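Local structure of NADP-dependent glyceraldehyde-3-phosphate dehydrogenase (Bacillus halodurans, 3PRL) at residues 100-105 with 286-291; 280-285 with 314-319; 294-299 with 415-420; 308-313 with 394-399. The protein probably oxidises glyceraldehyde 3-phosphate with NADP+ without phosphorylating it, as a member of the aldehyde dehydrogenase family. All coordinates share one frame; numbering follows the deposited sequence.

Contact 1 of 4, residues 100-105 with 286-291; sequences AKPKKS and FSYSGQ
K101 lays its side chain over one face of the Y288 ring, and this is the tightly packed part of the contact, which joins the start of helix 103-124 to the loop between helix 274-286 and strand 296-302. The lysine CE sits 4.0 Å from the ring centroid, and its NZ 4.7 Å from that centroid, 12° off the normal, so a CH-pi contact and a cation-pi contact share the face. The chain bends at chi3 (-63°) to bring the ammonium there. Against the opposite face lies NE2 of Q291, offset toward the rim, which also gives a weak bond to the backbone O of Y288 (3.3 Å from that NE2). The carbonyl O of A100 lies at the ring edge, in plane and 3.7 Å from CE1 of Y288. The looser end is the partly exposed P102, at the N-cap position: its rigid ring sets an apolar CD 3.9 Å from CD1 of Y288. F162, an NADP+-binding residue, touches Y288, whose OH bonds to V99 O. A large, polarisable ring thus probably helps to stabilise the ammonium, whose charge is also met by E109, in a salt bridge, and by N163 O.

Contact 2 of 4, residues 280-285 with 314-319; sequences QIVSGA and KELVEQ
V282 meets L316 and V317 where helix 274-286 leans on the last turns of helix 303-317, and the valine carries the whole of its own helix's share. The two helices precede and follow strand 296-302 and pack side by side on one face of its sheet; helix 274-286 is the connection of the beta-alpha-beta crossover from strand 264-268 to strand 296-302. From the backbone, V282 CB points at the second helix, and the two methyls spread from there. CG1 stands anti to the backbone N (chi1 171°) and reaches toward V317, 4.3 Å from that residue's CG2. CG2, beside the backbone N, makes the closer approaches: 3.9 Å to CG2 of V317 and 4.2 Å to CB of L316. The valines meet methyl to methyl, their side chains inclined to each other, while L316 lies alongside, its CD1 4.3 Å from CG2 of V282, and also touches A278. CG2 of I313, from the preceding turn, lies 3.9 Å from the same V282 CG2. Beta-branched valines fill the seam with short, stiff side chains; leucine adds a longer arm at the partly exposed border. Polar groups work elsewhere: K314 NZ pairs with E318 and donates to L358 O. With nothing but carbon meeting carbon across the seam, the two helices are joined here by apolar burial and shape, with no directional bond to fix their register.

Contact 3 of 4, residues 294-299 with 415-420; sequences TAIKRV and QASIFT
Among the parallel strands of the mixed sheet of this aldehyde dehydrogenase, strands 296-302 and 415-419 flank strand 264-268, and the segments 294-299 and 415-420 touch through side chains that meet over one face of that middle strand, the face covered by helix 274-286; T294 also touches D264 there, and I296 touches A266. T294 and Q415 meet first. The threonine methyl CG2, anti to the backbone N, stands over the face of the glutamine amide, 3.6 Å from its CD and 3.5 Å from its OE1. That amide is held in place by a bond from NE2 to E445 O and a weak one between OE1 and H439, so the long, flat glutamine can present a fixed face to a methyl. Further along, I296 sends CD1 to within 3.2 Å of OG of S417 and 3.8 Å of its CB, a tight fit. Serine is short enough to admit that methyl and still bond to A442 O through OG, which lies beside its backbone N (chi1 -54°). T294 lies about 8 Å, side chain to side chain, from E259, the predicted active-site residue. The carboxylate of D264 ties the two segments by accepting from the backbone N of A295 on one oxygen and of Q415 on the other. On one face of the sheet, helix 274-286 sets I281 against both I296 and F419, while helix 423-431 packs on I418 at the other face.

Contact 4 of 4, residues 308-313 with 394-399; sequences QLVANI and IIRVKD
V310 splits its two methyls between I394 and R396, which are separated by one residue on strand 391-397 and meet it from different directions. CG2 leans obliquely on I394, 3.9 Å from that residue's CG1, whereas CG1 meets the arginine, whose side chain crosses the valine's at about a right angle. With chi1 at 81°, CG1 occupies the crowded position between backbone N and carbonyl carbon, and that places it at the edge of the guanidinium, near its plane and 3.4 Å from NH2 of R396. The helix 303-317 that bears V310 lies on the sheet; the axis of its segment 308-313 passes 10.9 Å from that of strand segment 394-397 and runs nearly antiparallel to it (167°), as is usual for a helix laid over a parallel alpha/beta sheet. One turn further on, I313 joins more distantly, its CD1 4.4 Å from CD1 of I394. Beta-branched I394 suits both its strand and this apolar seat, where L372 also touches it. The arginine, partly exposed and bent at chi2 and chi3, suits the border: its NH1 makes a salt bridge with D307 in the same helix, and its NE has a long, weak ion pair with D374.

Overall arrangement
From the N terminus, residues 100-105 wait longest for a partner: contact 1 closes at 286-291, bringing the start of helix 103-124 to the loop that follows helix 274-286. Contact 2 has by then opened at 280-285, so the two cross. It closes at 314-319, after contacts 3 and 4 have opened at 294-299 and 308-313, and crosses both. Contact 4 closes at 394-399 and contact 3 last, at 415-420, so contact 4 falls wholly within the span of contact 3. Helix 303-317 serves contacts 2 and 4, and neighbouring strands 296-302 and 391-397 link contacts 3 and 4, which joins the sheet to the helices packed on one of its faces.

Contact 1 of 4, residues 100-105 with 286-291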
loop_
_atom_site.group_PDB
_atom_site.type_symbol
_atom_site.label_atom_id
_atom_site.label_comp_id
_atom_site.label_asym_id
_atom_site.label_seq_id
_atom_site.Cartn_x
_atom_site.Cartn_y
_atom_site.Cartn_z
ATOM N N ALA D 100 -6.398 -37.979 17.154
ATOM C CA ALA D 100 -7.806 -38.391 17.192
ATOM C C ALA D 100 -8.777 -37.414 16.507
ATOM O O ALA D 100 -9.867 -37.116 17.023
ATOM C CB ALA D 100 -8.237 -38.706 18.633
ATOM N N LYS D 101 -8.383 -36.933 15.332
ATOM C CA LYS D 101 -9.196 -35.997 14.555
ATOM C C LYS D 101 -10.080 -36.758 13.558
ATOM O O LYS D 101 -9.579 -37.614 12.845
ATOM C CB LYS D 101 -8.270 -35.028 13.816
ATOM C CG LYS D 101 -8.942 -34.030 12.884
ATOM C CD LYS D 101 -7.972 -32.927 12.480
ATOM C CE LYS D 101 -7.514 -32.104 13.703
ATOM N NZ LYS D 101 -7.122 -30.711 13.343
ATOM N N PRO D 102 -11.385 -36.431 13.484
ATOM C CA PRO D 102 -12.274 -37.079 12.505
ATOM C C PRO D 102 -11.632 -37.204 11.102
ATOM O O PRO D 102 -11.038 -36.248 10.613
ATOM C CB PRO D 102 -13.492 -36.151 12.456
ATOM C CG PRO D 102 -13.451 -35.361 13.723
ATOM C CD PRO D 102 -12.038 -35.313 14.195
ATOM N N LYS D 103 -11.763 -38.378 10.479
ATOM C CA LYS D 103 -11.030 -38.766 9.254
ATOM C C LYS D 103 -10.976 -37.737 8.123
ATOM O O LYS D 103 -9.893 -37.383 7.646
ATOM C CB LYS D 103 -11.599 -40.079 8.700
ATOM C CG LYS D 103 -10.988 -40.541 7.374
ATOM C CD LYS D 103 -11.831 -41.646 6.757
ATOM C CE LYS D 103 -11.154 -43.002 6.860
ATOM N NZ LYS D 103 -10.189 -43.175 5.731
ATOM N N LYS D 104 -12.146 -37.282 7.677
ATOM C CA LYS D 104 -12.212 -36.376 6.536
ATOM C C LYS D 104 -11.664 -34.993 6.909
ATOM O O LYS D 104 -11.069 -34.305 6.072
ATOM C CB LYS D 104 -13.638 -36.293 5.988
ATOM C CG LYS D 104 -14.121 -37.603 5.344
ATOM C CD LYS D 104 -15.476 -37.436 4.669
ATOM C CE LYS D 104 -15.320 -36.966 3.233
ATOM N NZ LYS D 104 -14.941 -38.103 2.351
ATOM N N SER D 105 -11.823 -34.625 8.182
ATOM C CA SER D 105 -11.293 -33.355 8.684
ATOM C C SER D 105 -9.766 -33.345 8.779
ATOM O O SER D 105 -9.154 -32.293 8.624
ATOM C CB SER D 105 -11.922 -32.986 10.033
ATOM O OG SER D 105 -11.444 -31.711 10.462
ATOM N N PHE D 286 -18.365 -27.321 18.792
ATOM C CA PHE D 286 -18.216 -28.762 18.917
ATOM C C PHE D 286 -17.346 -29.381 17.863
ATOM O O PHE D 286 -17.098 -30.591 17.906
ATOM C CB PHE D 286 -19.585 -29.427 18.886
ATOM C CG PHE D 286 -20.293 -29.347 20.172
ATOM C CD1 PHE D 286 -19.831 -30.052 21.268
ATOM C CD2 PHE D 286 -21.406 -28.527 20.316
ATOM C CE1 PHE D 286 -20.471 -29.962 22.476
ATOM C CE2 PHE D 286 -22.070 -28.441 21.538
ATOM C CZ PHE D 286 -21.604 -29.165 22.614
ATOM N N SER D 287 -16.934 -28.556 16.901
ATOM C CA SER D 287 -15.937 -28.921 15.909
ATOM C C SER D 287 -14.703 -29.435 16.623
ATOM O O SER D 287 -14.224 -28.804 17.562
ATOM C CB SER D 287 -15.585 -27.706 15.050
ATOM O OG SER D 287 -14.380 -27.903 14.330
ATOM N N TYR D 288 -14.196 -30.581 16.171
ATOM C CA TYR D 288 -13.075 -31.282 16.811
ATOM C C TYR D 288 -13.236 -31.425 18.339
ATOM O O TYR D 288 -12.276 -31.288 19.109
ATOM C CB TYR D 288 -11.724 -30.683 16.377
ATOM C CG TYR D 288 -10.484 -31.428 16.845
ATOM C CD1 TYR D 288 -10.371 -32.814 16.720
ATOM C CD2 TYR D 288 -9.402 -30.728 17.381
ATOM C CE1 TYR D 288 -9.204 -33.487 17.144
ATOM C CE2 TYR D 288 -8.254 -31.380 17.800
ATOM C CZ TYR D 288 -8.152 -32.758 17.680
ATOM O OH TYR D 288 -7.001 -33.389 18.127
ATOM N N SER D 289 -14.468 -31.739 18.751
ATOM C CA SER D 289 -14.845 -31.915 20.167
ATOM C C SER D 289 -14.469 -30.764 21.102
ATOM O O SER D 289 -14.258 -30.983 22.298
ATOM C CB SER D 289 -14.298 -33.245 20.728
ATOM O OG SER D 289 -14.939 -34.370 20.140
ATOM N N GLY D 290 -14.384 -29.543 20.574
ATOM C CA GLY D 290 -14.064 -28.367 21.405
ATOM C C GLY D 290 -12.581 -28.141 21.683
ATOM O O GLY D 290 -12.224 -27.315 22.538
ATOM N N GLN D 291 -11.716 -28.867 20.976
ATOM C CA GLN D 291 -10.265 -28.718 21.149
ATOM C C GLN D 291 -9.697 -27.716 20.165
ATOM O O GLN D 291 -8.827 -28.028 19.355
ATOM C CB GLN D 291 -9.555 -30.060 21.036
ATOM C CG GLN D 291 -9.975 -31.015 22.138
ATOM C CD GLN D 291 -9.520 -32.418 21.888
ATOM O OE1 GLN D 291 -8.836 -33.007 22.716
ATOM N NE2 GLN D 291 -9.890 -32.970 20.742
#

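Contact 2 of 4, residues 280-285 with 314-319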
loop_
_atom_site.group_PDB
_atom_site.type_symbol
_atom_site.label_atom_id
_atom_site.label_comp_id
_atom_site.label_asym_id
_atom_site.label_seq_id
_atom_site.Cartn_x
_atom_site.Cartn_y
_atom_site.Cartn_z
ATOM N N GLN D 280 -24.716 -22.280 13.527
ATOM C CA GLN D 280 -23.353 -21.717 13.628
ATOM C C GLN D 280 -22.741 -22.044 14.996
ATOM O O GLN D 280 -21.591 -22.488 15.085
ATOM C CB GLN D 280 -23.347 -20.197 13.370
ATOM C CG GLN D 280 -23.578 -19.761 11.893
ATOM C CD GLN D 280 -22.439 -20.171 10.941
ATOM O OE1 GLN D 280 -21.370 -19.570 10.930
ATOM N NE2 GLN D 280 -22.682 -21.193 10.130
ATOM N N ILE D 281 -23.523 -21.841 16.055
ATOM C CA ILE D 281 -23.084 -22.136 17.427
ATOM C C ILE D 281 -22.582 -23.571 17.599
ATOM O O ILE D 281 -21.447 -23.773 18.032
ATOM C CB ILE D 281 -24.161 -21.757 18.492
ATOM C CG1 ILE D 281 -24.269 -20.235 18.609
ATOM C CG2 ILE D 281 -23.821 -22.309 19.862
ATOM C CD1 ILE D 281 -22.953 -19.526 18.479
ATOM N N VAL D 282 -23.406 -24.555 17.240
ATOM C CA VAL D 282 -23.030 -25.963 17.384
ATOM C C VAL D 282 -21.844 -26.371 16.496
ATOM O O VAL D 282 -20.892 -26.983 16.983
ATOM C CB VAL D 282 -24.235 -26.904 17.184
ATOM C CG1 VAL D 282 -23.777 -28.361 17.116
ATOM C CG2 VAL D 282 -25.242 -26.704 18.303
ATOM N N SER D 283 -21.905 -26.040 15.208
ATOM C CA SER D 283 -20.783 -26.290 14.287
ATOM C C SER D 283 -19.420 -25.819 14.832
ATOM O O SER D 283 -18.421 -26.538 14.743
ATOM C CB SER D 283 -21.049 -25.646 12.924
ATOM O OG SER D 283 -19.892 -25.679 12.100
ATOM N N GLY D 284 -19.401 -24.620 15.409
ATOM C CA GLY D 284 -18.172 -24.012 15.908
ATOM C C GLY D 284 -17.734 -24.471 17.290
ATOM O O GLY D 284 -16.546 -24.645 17.531
ATOM N N ALA D 285 -18.685 -24.673 18.206
ATOM C CA ALA D 285 -18.337 -25.045 19.585
ATOM C C ALA D 285 -17.816 -26.464 19.655
ATOM O O ALA D 285 -16.918 -26.762 20.441
ATOM C CB ALA D 285 -19.540 -24.872 20.541
ATOM N N LYS D 314 -30.224 -27.797 21.469
ATOM C CA LYS D 314 -30.413 -29.161 21.978
ATOM C C LYS D 314 -30.590 -30.170 20.838
ATOM O O LYS D 314 -29.964 -31.230 20.845
ATOM C CB LYS D 314 -31.600 -29.241 22.951
ATOM C CG LYS D 314 -31.880 -30.648 23.523
ATOM C CD LYS D 314 -32.777 -30.585 24.755
ATOM C CE LYS D 314 -33.579 -31.875 24.968
ATOM N NZ LYS D 314 -32.752 -33.039 25.410
ATOM N N GLU D 315 -31.424 -29.821 19.860
ATOM C CA GLU D 315 -31.752 -30.724 18.755
ATOM C C GLU D 315 -30.525 -31.111 17.933
ATOM O O GLU D 315 -30.279 -32.306 17.715
ATOM C CB GLU D 315 -32.836 -30.124 17.844
ATOM C CG GLU D 315 -33.342 -31.065 16.743
ATOM C CD GLU D 315 -33.694 -30.336 15.447
ATOM O OE1 GLU D 315 -34.739 -30.670 14.840
ATOM O OE2 GLU D 315 -32.925 -29.431 15.032
ATOM N N LEU D 316 -29.763 -30.107 17.495
ATOM C CA LEU D 316 -28.582 -30.345 16.667
ATOM C C LEU D 316 -27.527 -31.144 17.429
ATOM O O LEU D 316 -26.867 -31.996 16.854
ATOM C CB LEU D 316 -28.005 -29.026 16.123
ATOM C CG LEU D 316 -28.924 -28.079 15.327
ATOM C CD1 LEU D 316 -28.333 -26.678 15.291
ATOM C CD2 LEU D 316 -29.214 -28.570 13.912
ATOM N N VAL D 317 -27.396 -30.871 18.729
ATOM C CA VAL D 317 -26.448 -31.563 19.609
ATOM C C VAL D 317 -26.756 -33.064 19.745
ATOM O O VAL D 317 -25.841 -33.899 19.725
ATOM C CB VAL D 317 -26.366 -30.854 20.994
ATOM C CG1 VAL D 317 -25.934 -31.805 22.104
ATOM C CG2 VAL D 317 -25.432 -29.635 20.915
ATOM N N GLU D 318 -28.042 -33.398 19.862
ATOM C CA GLU D 318 -28.506 -34.787 19.839
ATOM C C GLU D 318 -28.378 -35.439 18.453
ATOM O O GLU D 318 -28.541 -36.655 18.316
ATOM C CB GLU D 318 -29.948 -34.868 20.345
ATOM C CG GLU D 318 -30.047 -35.210 21.817
ATOM C CD GLU D 318 -31.097 -34.395 22.550
ATOM O OE1 GLU D 318 -31.999 -33.826 21.885
ATOM O OE2 GLU D 318 -31.013 -34.322 23.798
ATOM N N GLN D 319 -28.097 -34.623 17.437
ATOM C CA GLN D 319 -27.850 -35.111 16.074
ATOM C C GLN D 319 -26.368 -35.463 15.875
ATOM O O GLN D 319 -26.009 -36.150 14.909
ATOM C CB GLN D 319 -28.261 -34.057 15.033
ATOM C CG GLN D 319 -29.598 -34.267 14.323
ATOM C CD GLN D 319 -29.630 -33.598 12.931
ATOM O OE1 GLN D 319 -28.747 -32.803 12.581
ATOM N NE2 GLN D 319 -30.644 -33.930 12.138
#

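Contact 3 of 4, residues 294-299 with 415-420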
loop_
_atom_site.group_PDB
_atom_site.type_symbol
_atom_site.label_atom_id
_atom_site.label_comp_id
_atom_site.label_asym_id
_atom_site.label_seq_id
_atom_site.Cartn_x
_atom_site.Cartn_y
_atom_site.Cartn_z
ATOM N N THR D 294 -9.801 -21.166 18.733
ATOM C CA THR D 294 -10.879 -20.417 18.123
ATOM C C THR D 294 -12.115 -21.322 17.988
ATOM O O THR D 294 -12.123 -22.278 17.206
ATOM C CB THR D 294 -10.457 -19.870 16.762
ATOM O OG1 THR D 294 -9.069 -19.486 16.803
ATOM C CG2 THR D 294 -11.299 -18.668 16.398
ATOM N N ALA D 295 -13.138 -21.000 18.772
ATOM C CA ALA D 295 -14.375 -21.768 18.880
ATOM C C ALA D 295 -15.272 -21.065 19.867
ATOM O O ALA D 295 -14.795 -20.535 20.870
ATOM C CB ALA D 295 -14.097 -23.177 19.377
ATOM N N ILE D 296 -16.573 -21.090 19.595
ATOM C CA ILE D 296 -17.564 -20.579 20.520
ATOM C C ILE D 296 -17.612 -21.487 21.767
ATOM O O ILE D 296 -17.795 -22.697 21.667
ATOM C CB ILE D 296 -18.948 -20.509 19.846
ATOM C CG1 ILE D 296 -18.968 -19.449 18.730
ATOM C CG2 ILE D 296 -20.059 -20.346 20.882
ATOM C CD1 ILE D 296 -18.932 -18.011 19.186
ATOM N N LYS D 297 -17.446 -20.895 22.938
ATOM C CA LYS D 297 -17.408 -21.667 24.174
ATOM C C LYS D 297 -18.311 -21.073 25.230
ATOM O O LYS D 297 -18.284 -21.510 26.359
ATOM C CB LYS D 297 -15.978 -21.730 24.709
ATOM C CG LYS D 297 -15.025 -22.590 23.899
ATOM C CD LYS D 297 -13.634 -22.244 24.277
ATOM C CE LYS D 297 -12.631 -23.020 23.474
ATOM N NZ LYS D 297 -11.448 -22.135 23.189
ATOM N N ARG D 298 -19.111 -20.084 24.844
ATOM C CA ARG D 298 -19.967 -19.317 25.748
ATOM C C ARG D 298 -21.132 -18.757 24.950
ATOM O O ARG D 298 -20.912 -18.094 23.933
ATOM C CB ARG D 298 -19.202 -18.104 26.286
ATOM C CG ARG D 298 -18.498 -18.257 27.606
ATOM C CD ARG D 298 -18.142 -16.869 28.142
ATOM N NE ARG D 298 -17.090 -16.195 27.376
ATOM C CZ ARG D 298 -16.492 -15.064 27.754
ATOM N NH1 ARG D 298 -16.836 -14.472 28.902
ATOM N NH2 ARG D 298 -15.539 -14.526 26.993
ATOM N N VAL D 299 -22.362 -18.999 25.396
ATOM C CA VAL D 299 -23.495 -18.312 24.784
ATOM C C VAL D 299 -24.152 -17.336 25.754
ATOM O O VAL D 299 -24.776 -17.743 26.728
ATOM C CB VAL D 299 -24.572 -19.274 24.239
ATOM C CG1 VAL D 299 -25.691 -18.473 23.566
ATOM C CG2 VAL D 299 -23.976 -20.293 23.265
ATOM N N GLN D 415 -11.661 -14.173 19.812
ATOM C CA GLN D 415 -12.677 -13.859 18.823
ATOM C C GLN D 415 -14.070 -13.827 19.468
ATOM O O GLN D 415 -14.207 -14.130 20.638
ATOM C CB GLN D 415 -12.609 -14.872 17.668
ATOM C CG GLN D 415 -11.434 -14.645 16.708
ATOM C CD GLN D 415 -11.676 -15.246 15.318
ATOM O OE1 GLN D 415 -12.756 -15.739 15.037
ATOM N NE2 GLN D 415 -10.663 -15.164 14.434
ATOM N N ALA D 416 -15.092 -13.436 18.703
ATOM C CA ALA D 416 -16.483 -13.415 19.189
ATOM C C ALA D 416 -17.496 -13.385 18.051
ATOM O O ALA D 416 -17.175 -12.962 16.933
ATOM C CB ALA D 416 -16.719 -12.204 20.117
ATOM N N SER D 417 -18.723 -13.811 18.354
ATOM C CA SER D 417 -19.852 -13.720 17.425
ATOM C C SER D 417 -20.987 -12.835 17.978
ATOM O O SER D 417 -21.304 -12.923 19.169
ATOM C CB SER D 417 -20.413 -15.117 17.149
ATOM O OG SER D 417 -19.423 -16.024 16.705
ATOM N N ILE D 418 -21.579 -11.987 17.124
ATOM C CA ILE D 418 -22.844 -11.306 17.437
ATOM C C ILE D 418 -23.928 -11.782 16.465
ATOM O O ILE D 418 -23.704 -11.836 15.247
ATOM C CB ILE D 418 -22.759 -9.734 17.361
ATOM C CG1 ILE D 418 -21.399 -9.190 17.829
ATOM C CG2 ILE D 418 -23.938 -9.069 18.121
ATOM C CD1 ILE D 418 -21.058 -9.477 19.279
ATOM N N PHE D 419 -25.096 -12.128 17.006
ATOM C CA PHE D 419 -26.226 -12.600 16.215
ATOM C C PHE D 419 -27.454 -11.674 16.323
ATOM O O PHE D 419 -27.979 -11.424 17.420
ATOM C CB PHE D 419 -26.570 -14.031 16.607
ATOM C CG PHE D 419 -25.515 -15.040 16.221
ATOM C CD1 PHE D 419 -25.528 -15.630 14.959
ATOM C CD2 PHE D 419 -24.518 -15.412 17.127
ATOM C CE1 PHE D 419 -24.560 -16.578 14.595
ATOM C CE2 PHE D 419 -23.538 -16.349 16.777
ATOM C CZ PHE D 419 -23.561 -16.931 15.502
ATOM N N THR D 420 -27.881 -11.157 15.171
ATOM C CA THR D 420 -28.823 -10.034 15.080
ATOM C C THR D 420 -29.200 -9.843 13.619
ATOM O O THR D 420 -28.428 -10.192 12.726
ATOM C CB THR D 420 -28.153 -8.699 15.486
ATOM O OG1 THR D 420 -27.040 -8.942 16.354
ATOM C CG2 THR D 420 -29.137 -7.769 16.161
#

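Contact 4 of 4, residues 308-313 with 394-399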
loop_
_atom_site.group_PDB
_atom_site.type_symbol
_atom_site.label_atom_id
_atom_site.label_comp_id
_atom_site.label_asym_id
_atom_site.label_seq_id
_atom_site.Cartn_x
_atom_site.Cartn_y
_atom_site.Cartn_z
ATOM N N GLN D 308 -36.216 -20.666 22.910
ATOM C CA GLN D 308 -36.288 -21.157 21.539
ATOM C C GLN D 308 -34.923 -21.535 20.955
ATOM O O GLN D 308 -34.809 -22.559 20.301
ATOM C CB GLN D 308 -37.038 -20.171 20.633
ATOM C CG GLN D 308 -37.387 -20.733 19.250
ATOM C CD GLN D 308 -38.041 -22.115 19.315
ATOM O OE1 GLN D 308 -39.245 -22.241 19.562
ATOM N NE2 GLN D 308 -37.244 -23.157 19.082
ATOM N N LEU D 309 -33.900 -20.712 21.194
ATOM C CA LEU D 309 -32.545 -21.002 20.698
ATOM C C LEU D 309 -31.969 -22.269 21.337
ATOM O O LEU D 309 -31.460 -23.149 20.644
ATOM C CB LEU D 309 -31.608 -19.818 20.940
ATOM C CG LEU D 309 -30.126 -20.039 20.600
ATOM C CD1 LEU D 309 -29.905 -19.998 19.092
ATOM C CD2 LEU D 309 -29.228 -19.043 21.329
ATOM N N VAL D 310 -32.081 -22.353 22.660
ATOM C CA VAL D 310 -31.558 -23.485 23.426
ATOM C C VAL D 310 -32.315 -24.782 23.118
ATOM O O VAL D 310 -31.768 -25.880 23.264
ATOM C CB VAL D 310 -31.475 -23.154 24.946
ATOM C CG1 VAL D 310 -32.810 -23.313 25.635
ATOM C CG2 VAL D 310 -30.411 -23.997 25.615
ATOM N N ALA D 311 -33.562 -24.637 22.665
ATOM C CA ALA D 311 -34.325 -25.745 22.102
ATOM C C ALA D 311 -33.711 -26.214 20.776
ATOM O O ALA D 311 -33.492 -27.415 20.579
ATOM C CB ALA D 311 -35.813 -25.360 21.921
ATOM N N ASN D 312 -33.425 -25.268 19.879
ATOM C CA ASN D 312 -32.791 -25.595 18.596
ATOM C C ASN D 312 -31.428 -26.244 18.821
ATOM O O ASN D 312 -31.169 -27.343 18.323
ATOM C CB ASN D 312 -32.639 -24.360 17.703
ATOM C CG ASN D 312 -33.922 -23.546 17.574
ATOM O OD1 ASN D 312 -35.037 -24.074 17.654
ATOM N ND2 ASN D 312 -33.763 -22.243 17.366
ATOM N N ILE D 313 -30.578 -25.566 19.595
ATOM C CA ILE D 313 -29.265 -26.089 19.983
ATOM C C ILE D 313 -29.317 -27.526 20.527
ATOM O O ILE D 313 -28.545 -28.381 20.086
ATOM C CB ILE D 313 -28.555 -25.162 20.989
ATOM C CG1 ILE D 313 -28.284 -23.793 20.346
ATOM C CG2 ILE D 313 -27.243 -25.809 21.482
ATOM C CD1 ILE D 313 -28.034 -22.679 21.344
ATOM N N ILE D 394 -24.718 -22.210 28.276
ATOM C CA ILE D 394 -25.599 -21.138 27.848
ATOM C C ILE D 394 -25.791 -20.184 29.033
ATOM O O ILE D 394 -26.041 -20.620 30.167
ATOM C CB ILE D 394 -26.963 -21.665 27.292
ATOM C CG1 ILE D 394 -26.786 -22.935 26.426
ATOM C CG2 ILE D 394 -27.719 -20.561 26.552
ATOM C CD1 ILE D 394 -25.930 -22.780 25.174
ATOM N N ILE D 395 -25.629 -18.891 28.772
ATOM C CA ILE D 395 -25.767 -17.893 29.814
ATOM C C ILE D 395 -26.927 -16.980 29.449
ATOM O O ILE D 395 -26.894 -16.277 28.442
ATOM C CB ILE D 395 -24.438 -17.127 30.081
ATOM C CG1 ILE D 395 -23.368 -18.090 30.619
ATOM C CG2 ILE D 395 -24.658 -15.982 31.064
ATOM C CD1 ILE D 395 -21.946 -17.549 30.593
ATOM N N ARG D 396 -27.980 -17.044 30.253
ATOM C CA ARG D 396 -29.183 -16.271 29.979
ATOM C C ARG D 396 -28.920 -14.822 30.391
ATOM O O ARG D 396 -28.596 -14.534 31.543
ATOM C CB ARG D 396 -30.419 -16.861 30.688
ATOM C CG ARG D 396 -30.346 -18.365 30.959
ATOM C CD ARG D 396 -31.706 -19.042 30.832
ATOM N NE ARG D 396 -31.868 -19.708 29.534
ATOM C CZ ARG D 396 -33.019 -20.170 29.049
ATOM N NH1 ARG D 396 -34.145 -20.034 29.731
ATOM N NH2 ARG D 396 -33.044 -20.755 27.861
ATOM N N VAL D 397 -29.031 -13.923 29.424
ATOM C CA VAL D 397 -28.683 -12.519 29.627
ATOM C C VAL D 397 -29.904 -11.615 29.369
ATOM O O VAL D 397 -30.876 -12.052 28.757
ATOM C CB VAL D 397 -27.458 -12.152 28.742
ATOM C CG1 VAL D 397 -27.167 -10.684 28.783
ATOM C CG2 VAL D 397 -26.234 -12.931 29.192
ATOM N N LYS D 398 -29.856 -10.373 29.854
ATOM C CA LYS D 398 -30.949 -9.418 29.661
ATOM C C LYS D 398 -30.804 -8.611 28.371
ATOM O O LYS D 398 -31.787 -8.386 27.668
ATOM C CB LYS D 398 -31.066 -8.465 30.857
ATOM C CG LYS D 398 -32.509 -8.094 31.231
ATOM C CD LYS D 398 -32.645 -6.646 31.745
ATOM C CE LYS D 398 -31.660 -6.306 32.883
ATOM N NZ LYS D 398 -31.573 -4.838 33.157
ATOM N N ASP D 399 -29.589 -8.153 28.080
ATOM C CA ASP D 399 -29.356 -7.328 26.908
ATOM C C ASP D 399 -27.944 -7.490 26.352
ATOM O O ASP D 399 -27.150 -8.287 26.867
ATOM C CB ASP D 399 -29.655 -5.857 27.225
ATOM C CG ASP D 399 -28.964 -5.370 28.490
ATOM O OD1 ASP D 399 -27.889 -5.889 28.842
ATOM O OD2 ASP D 399 -29.503 -4.455 29.140
#